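Local coordinates for protein P47 (Clostridium botulinum, PDB 6EKT) that may form part of a progenitor toxin complex that shields botulinum neurotoxin type A2 during passage through the gut, and resembles tubular lipid-binding proteins, at residues Q62-F68 with K160-F166; L109-L113 with D137-I141; Y208-L212 with T410-N414. All blocks are in the same frame, centred on the assembly; numbering follows the deposited sequence.

Contact 1 of 3, residues Q62-F68 with K160-F166; sequences QEIKMVF and KLLINAF
Ile64 and Met66 of strand 62-68 bear down on Leu161, Leu162 and Ala165 of helix 152-168, and apolar packing carries most of the contact. Ile64 and Leu161 run alongside each other, head to tail: Ile64 CD1 lies 3.8 Å from Leu161 CB, while Ile64 CG2 rests over the helix backbone at Leu161 O and reaches Ala165 CB. Ala165, one turn on from Leu161, also receives the Met66 methyl, with Met66 CE 3.6 Å from Ala165 CB. The Met66 chain runs straight to SD and then bends (chi3 -69°), which turns CE toward the helix; SD passes Leu162 CD1, and Met66 CE comes to the edge of the Phe166 ring, near its plane, 3.9 Å from Phe166 CE1. Among the aromatics, Phe68 and Phe166 meet obliquely, CZ to CZ 3.9 Å, with their planes at 75°; Phe53 packs edge-to-face with both. The polar part sits at the start of the strand. Lys160 bends at chi2 and carries NZ to Gln62 OE1, 2.9 Å, somewhat tilted from the carbonyl plane. Within the helix Lys160 NZ gives a second bond to Asn164 OD1, 2.7 Å, this time in the carbonyl plane. Leu161 CD2 lies against Gln62 OE1 at 3.4 Å. The helix crosses one face of the antiparallel sheet of 52-57, 62-68 and 91-94 at 68° to strand 62-68, consistent with the TULIP-like wrapping of sheet around helix. The contact is thus a buried apolar interface, with one lysine bridging two neutral amides at its partly exposed end.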
loop_
_atom_site.group_PDB
_atom_site.type_symbol
_atom_site.label_atom_id
_atom_site.label_comp_id
_atom_site.label_asym_id
_atom_site.label_seq_id
_atom_site.Cartn_x
_atom_site.Cartn_y
_atom_site.Cartn_z
ATOM N N GLN A 62 -11.304 -32.748 -35.680
ATOM C CA GLN A 62 -10.282 -32.374 -34.696
ATOM C C GLN A 62 -10.825 -32.546 -33.289
ATOM O O GLN A 62 -11.985 -32.213 -33.014
ATOM C CB GLN A 62 -9.812 -30.923 -34.891
ATOM C CG GLN A 62 -8.893 -30.712 -36.095
ATOM C CD GLN A 62 -8.329 -29.295 -36.217
ATOM O OE1 GLN A 62 -8.646 -28.400 -35.428
ATOM N NE2 GLN A 62 -7.468 -29.096 -37.216
ATOM N N GLU A 63 -9.982 -33.082 -32.412
ATOM C CA GLU A 63 -10.297 -33.164 -30.983
ATOM C C GLU A 63 -9.058 -33.037 -30.094
ATOM O O GLU A 63 -7.941 -33.339 -30.517
ATOM C CB GLU A 63 -11.091 -34.441 -30.661
ATOM C CG GLU A 63 -10.304 -35.726 -30.820
ATOM C CD GLU A 63 -11.187 -36.959 -30.917
ATOM O OE1 GLU A 63 -11.775 -37.380 -29.897
ATOM O OE2 GLU A 63 -11.271 -37.517 -32.020
ATOM N N ILE A 64 -9.275 -32.579 -28.864
ATOM C CA ILE A 64 -8.214 -32.432 -27.871
ATOM C C ILE A 64 -8.775 -32.674 -26.462
ATOM O O ILE A 64 -9.908 -32.280 -26.161
ATOM C CB ILE A 64 -7.484 -31.060 -27.980
ATOM C CG1 ILE A 64 -6.338 -30.964 -26.955
ATOM C CG2 ILE A 64 -8.462 -29.891 -27.886
ATOM C CD1 ILE A 64 -5.373 -29.813 -27.179
ATOM N N LYS A 65 -7.983 -33.350 -25.633
ATOM C CA LYS A 65 -8.310 -33.586 -24.232
ATOM C C LYS A 65 -7.067 -33.312 -23.402
ATOM O O LYS A 65 -5.989 -33.833 -23.723
ATOM C CB LYS A 65 -8.766 -35.044 -24.019
ATOM C CG LYS A 65 -8.974 -35.436 -22.562
ATOM C CD LYS A 65 -9.566 -36.834 -22.471
ATOM C CE LYS A 65 -9.749 -37.246 -21.028
ATOM N NZ LYS A 65 -10.271 -38.644 -21.025
ATOM N N MET A 66 -7.227 -32.505 -22.341
ATOM C CA MET A 66 -6.134 -32.152 -21.425
ATOM C C MET A 66 -6.572 -32.270 -19.976
ATOM O O MET A 66 -7.487 -31.561 -19.534
ATOM C CB MET A 66 -5.619 -30.727 -21.696
ATOM C CG MET A 66 -4.912 -30.529 -23.030
ATOM S SD MET A 66 -4.323 -28.854 -23.377
ATOM C CE MET A 66 -5.841 -27.940 -23.619
ATOM N N VAL A 67 -5.922 -33.165 -19.238
ATOM C CA VAL A 67 -6.099 -33.244 -17.784
ATOM C C VAL A 67 -4.802 -32.719 -17.149
ATOM O O VAL A 67 -3.711 -33.257 -17.401
ATOM C CB VAL A 67 -6.440 -34.684 -17.288
ATOM C CG1 VAL A 67 -6.961 -34.655 -15.853
ATOM C CG2 VAL A 67 -7.469 -35.370 -18.193
ATOM N N PHE A 68 -4.925 -31.659 -16.349
ATOM C CA PHE A 68 -3.760 -30.943 -15.821
ATOM C C PHE A 68 -3.175 -31.514 -14.535
ATOM O O PHE A 68 -3.899 -31.882 -13.606
ATOM C CB PHE A 68 -4.074 -29.446 -15.635
ATOM C CG PHE A 68 -4.470 -28.753 -16.910
ATOM C CD1 PHE A 68 -3.521 -28.439 -17.879
ATOM C CD2 PHE A 68 -5.799 -28.394 -17.133
ATOM C CE1 PHE A 68 -3.890 -27.784 -19.051
ATOM C CE2 PHE A 68 -6.180 -27.749 -18.304
ATOM C CZ PHE A 68 -5.224 -27.442 -19.265
ATOM N N LYS A 160 -2.988 -24.467 -31.961
ATOM C CA LYS A 160 -4.338 -24.104 -32.356
ATOM C C LYS A 160 -5.375 -24.737 -31.428
ATOM O O LYS A 160 -6.262 -24.037 -30.942
ATOM C CB LYS A 160 -4.588 -24.481 -33.818
ATOM C CG LYS A 160 -5.936 -24.033 -34.353
ATOM C CD LYS A 160 -6.923 -25.200 -34.405
ATOM C CE LYS A 160 -8.191 -24.827 -35.158
ATOM N NZ LYS A 160 -9.326 -25.694 -34.715
ATOM N N LEU A 161 -5.250 -26.042 -31.186
ATOM C CA LEU A 161 -6.241 -26.771 -30.385
ATOM C C LEU A 161 -6.176 -26.435 -28.893
ATOM O O LEU A 161 -7.199 -26.510 -28.210
ATOM C CB LEU A 161 -6.137 -28.285 -30.606
ATOM C CG LEU A 161 -6.594 -28.771 -31.989
ATOM C CD1 LEU A 161 -6.146 -30.204 -32.235
ATOM C CD2 LEU A 161 -8.115 -28.669 -32.090
ATOM N N LEU A 162 -4.989 -26.085 -28.399
ATOM C CA LEU A 162 -4.850 -25.617 -27.010
ATOM C C LEU A 162 -5.679 -24.365 -26.763
ATOM O O LEU A 162 -6.381 -24.268 -25.765
ATOM C CB LEU A 162 -3.387 -25.367 -26.608
ATOM C CG LEU A 162 -3.216 -24.917 -25.131
ATOM C CD1 LEU A 162 -2.067 -25.620 -24.423
ATOM C CD2 LEU A 162 -3.077 -23.400 -24.997
ATOM N N ILE A 163 -5.579 -23.408 -27.674
ATOM C CA ILE A 163 -6.318 -22.162 -27.534
ATOM C C ILE A 163 -7.822 -22.444 -27.631
ATOM O O ILE A 163 -8.602 -21.918 -26.833
ATOM C CB ILE A 163 -5.844 -21.133 -28.571
ATOM C CG1 ILE A 163 -4.375 -20.802 -28.304
ATOM C CG2 ILE A 163 -6.695 -19.871 -28.525
ATOM C CD1 ILE A 163 -3.743 -19.873 -29.323
ATOM N N ASN A 164 -8.206 -23.291 -28.595
ATOM C CA ASN A 164 -9.600 -23.701 -28.746
ATOM C C ASN A 164 -10.123 -24.213 -27.422
ATOM O O ASN A 164 -11.185 -23.774 -26.964
ATOM C CB ASN A 164 -9.756 -24.814 -29.782
ATOM C CG ASN A 164 -9.879 -24.305 -31.201
ATOM O OD1 ASN A 164 -9.383 -24.946 -32.116
ATOM N ND2 ASN A 164 -10.557 -23.180 -31.398
ATOM N N ALA A 165 -9.360 -25.126 -26.814
ATOM C CA ALA A 165 -9.763 -25.769 -25.576
ATOM C C ALA A 165 -9.844 -24.775 -24.393
ATOM O O ALA A 165 -10.816 -24.793 -23.624
ATOM C CB ALA A 165 -8.851 -26.950 -25.264
ATOM N N PHE A 166 -8.861 -23.884 -24.277
ATOM C CA PHE A 166 -8.898 -22.874 -23.203
ATOM C C PHE A 166 -10.121 -21.970 -23.302
ATOM O O PHE A 166 -10.891 -21.871 -22.342
ATOM C CB PHE A 166 -7.589 -22.062 -23.132
ATOM C CG PHE A 166 -6.524 -22.712 -22.291
ATOM C CD1 PHE A 166 -6.004 -23.964 -22.630
ATOM C CD2 PHE A 166 -6.037 -22.076 -21.146
ATOM C CE1 PHE A 166 -5.027 -24.576 -21.846
ATOM C CE2 PHE A 166 -5.070 -22.684 -20.351
ATOM C CZ PHE A 166 -4.558 -23.929 -20.706
#

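Contact 2 of 3, residues L109-L113 with D137-I141; sequences LEIKL and DDIKI
The antiparallel hairpin of strands 108-118 and 124-141 includes this pairing, in which Glu110 and Lys140 form a hydrogen-bonded pair: Glu110 N to Lys140 O and Lys140 N to Glu110 O are both 2.9 Å. A further bond, Lys112 N to Asp138 O at 2.9 Å, carries the ladder on to Asp138, where the long strand 124-141 is interrupted. Leu109-Ile141 and Ile111-Ile139 are the non-hydrogen-bonded pairs. Their side chains share one face of the sheet, where Leu109 CD2 lies beside Ile141 CG1 at 3.8 Å and helix 152-168 packs on Leu109 and Ile139. These are central strands of a six-stranded antiparallel sheet, and strand 81-88 flanks 108-118 on its other edge. The opposite face carries Glu110 and Lys140. Glu110 extends beyond CG, and Lys140, bent at chi3 (-73°), swings NZ over the carboxylate to make a salt bridge with Glu110 OE2, 2.8 Å, approaching from 44° out of its plane; Lys140 also makes a cation-pi contact with Phe81. Arg83 pairs with the other oxygen, OE1, so the buried carboxylate has a cation at each oxygen, which probably favours its ionised form. Lys112 folds back at chi3 and chi4, laying its CE tightly against Asp138 OD1. Lys112 NZ stays 4.3 Å from Asp138 OD1, beyond a salt bridge, and bonds Asn80 OD1 instead.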
loop_
_atom_site.group_PDB
_atom_site.type_symbol
_atom_site.label_atom_id
_atom_site.label_comp_id
_atom_site.label_asym_id
_atom_site.label_seq_id
_atom_site.Cartn_x
_atom_site.Cartn_y
_atom_site.Cartn_z
ATOM N N LEU A 109 2.267 -20.631 -20.920
ATOM C CA LEU A 109 1.364 -19.645 -21.444
ATOM C C LEU A 109 1.539 -18.320 -20.710
ATOM O O LEU A 109 2.156 -18.256 -19.630
ATOM C CB LEU A 109 -0.090 -20.119 -21.306
ATOM C CG LEU A 109 -0.421 -21.543 -21.775
ATOM C CD1 LEU A 109 -1.837 -21.953 -21.393
ATOM C CD2 LEU A 109 -0.219 -21.661 -23.272
ATOM N N GLU A 110 1.001 -17.269 -21.313
ATOM C CA GLU A 110 0.749 -16.029 -20.607
ATOM C C GLU A 110 -0.728 -15.720 -20.702
ATOM O O GLU A 110 -1.300 -15.727 -21.791
ATOM C CB GLU A 110 1.601 -14.881 -21.157
ATOM C CG GLU A 110 2.974 -14.846 -20.528
ATOM C CD GLU A 110 3.818 -13.658 -20.954
ATOM O OE1 GLU A 110 5.045 -13.771 -20.840
ATOM O OE2 GLU A 110 3.273 -12.610 -21.385
ATOM N N ILE A 111 -1.358 -15.461 -19.552
ATOM C CA ILE A 111 -2.791 -15.190 -19.536
ATOM C C ILE A 111 -3.011 -13.866 -18.827
ATOM O O ILE A 111 -2.443 -13.634 -17.753
ATOM C CB ILE A 111 -3.621 -16.335 -18.890
ATOM C CG1 ILE A 111 -3.325 -17.691 -19.585
ATOM C CG2 ILE A 111 -5.117 -16.008 -18.941
ATOM C CD1 ILE A 111 -4.110 -18.895 -19.074
ATOM N N LYS A 112 -3.833 -13.023 -19.439
ATOM C CA LYS A 112 -4.187 -11.721 -18.877
ATOM C C LYS A 112 -5.018 -11.887 -17.598
ATOM O O LYS A 112 -5.804 -12.829 -17.485
ATOM C CB LYS A 112 -4.971 -10.919 -19.912
ATOM C CG LYS A 112 -5.126 -9.446 -19.562
ATOM C CD LYS A 112 -5.873 -8.667 -20.625
ATOM C CE LYS A 112 -5.030 -8.372 -21.865
ATOM N NZ LYS A 112 -3.853 -7.538 -21.545
ATOM N N LEU A 113 -4.804 -10.985 -16.638
ATOM C CA LEU A 113 -5.710 -10.832 -15.496
ATOM C C LEU A 113 -6.524 -9.569 -15.713
ATOM O O LEU A 113 -6.022 -8.591 -16.275
ATOM C CB LEU A 113 -4.950 -10.773 -14.163
ATOM C CG LEU A 113 -3.923 -11.868 -13.797
ATOM C CD1 LEU A 113 -3.491 -11.798 -12.340
ATOM C CD2 LEU A 113 -4.409 -13.282 -14.080
ATOM N N ASP A 137 -5.329 -11.360 -27.757
ATOM C CA ASP A 137 -4.188 -12.153 -27.299
ATOM C C ASP A 137 -4.156 -12.315 -25.772
ATOM O O ASP A 137 -3.091 -12.290 -25.142
ATOM C CB ASP A 137 -2.887 -11.550 -27.823
ATOM C CG ASP A 137 -2.760 -11.661 -29.327
ATOM O OD1 ASP A 137 -2.803 -12.793 -29.864
ATOM O OD2 ASP A 137 -2.585 -10.601 -29.958
ATOM N N ASP A 138 -5.330 -12.526 -25.186
ATOM C CA ASP A 138 -5.398 -12.638 -23.727
ATOM C C ASP A 138 -4.781 -13.928 -23.257
ATOM O O ASP A 138 -4.380 -14.018 -22.101
ATOM C CB ASP A 138 -6.823 -12.493 -23.224
ATOM C CG ASP A 138 -7.308 -11.050 -23.261
ATOM O OD1 ASP A 138 -6.521 -10.147 -23.608
ATOM O OD2 ASP A 138 -8.492 -10.825 -22.938
ATOM N N ILE A 139 -4.710 -14.908 -24.164
ATOM C CA ILE A 139 -3.885 -16.100 -24.000
ATOM C C ILE A 139 -2.811 -16.077 -25.077
ATOM O O ILE A 139 -3.132 -15.965 -26.262
ATOM C CB ILE A 139 -4.681 -17.417 -24.146
ATOM C CG1 ILE A 139 -5.854 -17.463 -23.162
ATOM C CG2 ILE A 139 -3.761 -18.631 -23.948
ATOM C CD1 ILE A 139 -6.916 -18.486 -23.535
ATOM N N LYS A 140 -1.560 -16.199 -24.636
ATOM C CA LYS A 140 -0.398 -16.315 -25.510
ATOM C C LYS A 140 0.299 -17.613 -25.202
ATOM O O LYS A 140 0.408 -18.001 -24.035
ATOM C CB LYS A 140 0.593 -15.166 -25.316
ATOM C CG LYS A 140 0.023 -13.772 -25.558
ATOM C CD LYS A 140 1.110 -12.705 -25.477
ATOM C CE LYS A 140 1.557 -12.481 -24.046
ATOM N NZ LYS A 140 2.720 -11.548 -23.915
ATOM N N ILE A 141 0.756 -18.292 -26.254
ATOM C CA ILE A 141 1.616 -19.451 -26.098
ATOM C C ILE A 141 3.069 -18.988 -26.125
ATOM O O ILE A 141 3.553 -18.459 -27.133
ATOM C CB ILE A 141 1.325 -20.538 -27.168
ATOM C CG1 ILE A 141 -0.139 -20.994 -27.036
ATOM C CG2 ILE A 141 2.309 -21.703 -27.035
ATOM C CD1 ILE A 141 -0.653 -21.857 -28.173
#

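Contact 3 of 3, residues Y208-L212 with T410-N414; sequences YLFIL and TIKWN
Trp413 is the large bump of this contact: the six-membered part of its indole drives into the backbone of strand 208-214 between Leu209 and Ile211. Its outermost atom, CH2, stops 3.6 Å from Leu209 O, and the backbone carbon of Phe210 lies at the indole's edge, near its plane. The hollow has two walls. On one, Leu209 offers its CB to Trp413 CZ3 at 3.9 Å; on the other, Ile211 runs alongside the indole, pointing the other way, and its CD1 lies 3.8 Å from Trp413 CH2. The tip of Ile211 is shared, for Ile211 CD1 also meets Ile411 CD1 head on, tip to tip at 3.9 Å. Ile411 in turn lays its CG2 over one face of the indole, 3.5 Å above the plane and toward the rim. No hydrogen bond crosses the interface, so the two segments meet through apolar van der Waals packing. Their axes are 10.2 Å apart and nearly antiparallel at 163°, a spacing for side chains meeting between layers and too wide for backbone pairing. Tyr31 and Cys33 of strand 29-34, beside 208-214 in the same sheet, also reach Ile411 and Trp413 respectively, and Ala178 of strand 178-181 touches both Ile211 and Trp413. This is face-to-face packing of two antiparallel sheets, one holding 208-214 and the other ending in 411-413, these two strands running nearly antiparallel, with a buried aromatic wedge between them.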
loop_
_atom_site.group_PDB
_atom_site.type_symbol
_atom_site.label_atom_id
_atom_site.label_comp_id
_atom_site.label_asym_id
_atom_site.label_seq_id
_atom_site.Cartn_x
_atom_site.Cartn_y
_atom_site.Cartn_z
ATOM N N TYR A 208 6.339 -11.061 -7.665
ATOM C CA TYR A 208 5.311 -10.291 -6.943
ATOM C C TYR A 208 4.117 -9.914 -7.825
ATOM O O TYR A 208 4.291 -9.469 -8.971
ATOM C CB TYR A 208 5.916 -9.011 -6.308
ATOM C CG TYR A 208 7.175 -9.180 -5.453
ATOM C CD1 TYR A 208 7.395 -10.336 -4.684
ATOM C CD2 TYR A 208 8.130 -8.153 -5.375
ATOM C CE1 TYR A 208 8.536 -10.477 -3.892
ATOM C CE2 TYR A 208 9.276 -8.285 -4.586
ATOM C CZ TYR A 208 9.473 -9.461 -3.854
ATOM O OH TYR A 208 10.583 -9.619 -3.058
ATOM N N LEU A 209 2.914 -10.124 -7.296
ATOM C CA LEU A 209 1.682 -9.624 -7.917
ATOM C C LEU A 209 1.327 -8.346 -7.187
ATOM O O LEU A 209 1.306 -8.320 -5.928
ATOM C CB LEU A 209 0.514 -10.620 -7.785
ATOM C CG LEU A 209 0.478 -11.863 -8.711
ATOM C CD1 LEU A 209 1.481 -12.891 -8.243
ATOM C CD2 LEU A 209 -0.907 -12.502 -8.718
ATOM N N PHE A 210 1.061 -7.288 -7.950
ATOM C CA PHE A 210 0.723 -5.982 -7.378
ATOM C C PHE A 210 -0.598 -5.474 -7.902
ATOM O O PHE A 210 -0.933 -5.712 -9.062
ATOM C CB PHE A 210 1.819 -4.949 -7.689
ATOM C CG PHE A 210 3.040 -5.072 -6.824
ATOM C CD1 PHE A 210 2.993 -4.711 -5.475
ATOM C CD2 PHE A 210 4.255 -5.504 -7.363
ATOM C CE1 PHE A 210 4.128 -4.815 -4.666
ATOM C CE2 PHE A 210 5.402 -5.602 -6.573
ATOM C CZ PHE A 210 5.342 -5.261 -5.220
ATOM N N ILE A 211 -1.337 -4.770 -7.046
ATOM C CA ILE A 211 -2.498 -3.973 -7.476
ATOM C C ILE A 211 -2.158 -2.531 -7.120
ATOM O O ILE A 211 -1.840 -2.232 -5.963
ATOM C CB ILE A 211 -3.825 -4.435 -6.791
ATOM C CG1 ILE A 211 -4.230 -5.827 -7.293
ATOM C CG2 ILE A 211 -4.961 -3.430 -7.026
ATOM C CD1 ILE A 211 -5.264 -6.551 -6.420
ATOM N N LEU A 212 -2.213 -1.659 -8.122
ATOM C CA LEU A 212 -1.964 -0.227 -7.961
ATOM C C LEU A 212 -3.310 0.472 -7.923
ATOM O O LEU A 212 -4.146 0.201 -8.781
ATOM C CB LEU A 212 -1.138 0.285 -9.156
ATOM C CG LEU A 212 0.363 -0.009 -9.249
ATOM C CD1 LEU A 212 0.784 -1.422 -8.920
ATOM C CD2 LEU A 212 0.918 0.394 -10.610
ATOM N N THR A 410 -9.205 -3.658 1.975
ATOM C CA THR A 410 -9.483 -3.358 0.577
ATOM C C THR A 410 -9.152 -4.540 -0.332
ATOM O O THR A 410 -10.007 -4.981 -1.084
ATOM C CB THR A 410 -8.764 -2.057 0.137
ATOM O OG1 THR A 410 -9.243 -0.978 0.948
ATOM C CG2 THR A 410 -9.029 -1.727 -1.351
ATOM N N ILE A 411 -7.929 -5.052 -0.241
ATOM C CA ILE A 411 -7.502 -6.178 -1.063
ATOM C C ILE A 411 -7.301 -7.371 -0.164
ATOM O O ILE A 411 -6.495 -7.324 0.761
ATOM C CB ILE A 411 -6.198 -5.869 -1.856
ATOM C CG1 ILE A 411 -6.411 -4.675 -2.809
ATOM C CG2 ILE A 411 -5.634 -7.111 -2.586
ATOM C CD1 ILE A 411 -7.536 -4.810 -3.826
ATOM N N LYS A 412 -8.053 -8.426 -0.444
ATOM C CA LYS A 412 -7.807 -9.712 0.171
ATOM C C LYS A 412 -7.300 -10.669 -0.898
ATOM O O LYS A 412 -8.047 -11.062 -1.798
ATOM C CB LYS A 412 -9.078 -10.242 0.834
ATOM C CG LYS A 412 -9.536 -9.388 2.017
ATOM C CD LYS A 412 -10.548 -10.105 2.908
ATOM C CE LYS A 412 -11.929 -10.254 2.274
ATOM N NZ LYS A 412 -12.499 -8.923 1.920
ATOM N N TRP A 413 -6.025 -11.021 -0.793
ATOM C CA TRP A 413 -5.389 -11.938 -1.737
ATOM C C TRP A 413 -5.941 -13.343 -1.547
ATOM O O TRP A 413 -5.925 -13.868 -0.432
ATOM C CB TRP A 413 -3.884 -11.892 -1.563
ATOM C CG TRP A 413 -3.296 -10.549 -1.970
ATOM C CD1 TRP A 413 -2.941 -9.516 -1.143
ATOM C CD2 TRP A 413 -3.032 -10.109 -3.299
ATOM N NE1 TRP A 413 -2.446 -8.462 -1.880
ATOM C CE2 TRP A 413 -2.472 -8.804 -3.207
ATOM C CE3 TRP A 413 -3.168 -10.705 -4.564
ATOM C CZ2 TRP A 413 -2.082 -8.066 -4.334
ATOM C CZ3 TRP A 413 -2.772 -9.973 -5.700
ATOM C CH2 TRP A 413 -2.235 -8.667 -5.574
ATOM N N ASN A 414 -6.457 -13.917 -2.641
ATOM C CA ASN A 414 -7.283 -15.155 -2.650
ATOM C C ASN A 414 -8.510 -15.076 -1.728
ATOM O O ASN A 414 -8.976 -16.084 -1.198
ATOM C CB ASN A 414 -6.444 -16.438 -2.415
ATOM C CG ASN A 414 -7.244 -17.742 -2.653
ATOM O OD1 ASN A 414 -7.960 -17.893 -3.650
ATOM N ND2 ASN A 414 -7.120 -18.683 -1.724
#

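Contacts 1 and 2 adjoin, their centres about 15 Å apart, and contact 2 is nested in the chain between the two segments of contact 1. Helix 152-168 follows strand 124-141 directly and joins them: Phe166 and Leu162 pack on Leu109, Phe166 on Ile139 and Ile163 on Ile141, so the helix lies between strand 62-68 and the sheet of contact 2. Contact 3 comes later in the chain, its centre about 31 Å from that of contact 1 and about 20 Å from that of contact 2. Strand 411-413 is one of the two outermost strands of the sheet that holds contact 2, so a late part of the chain completes an early sheet, tying distant sequence into the elongated TULIP-like body.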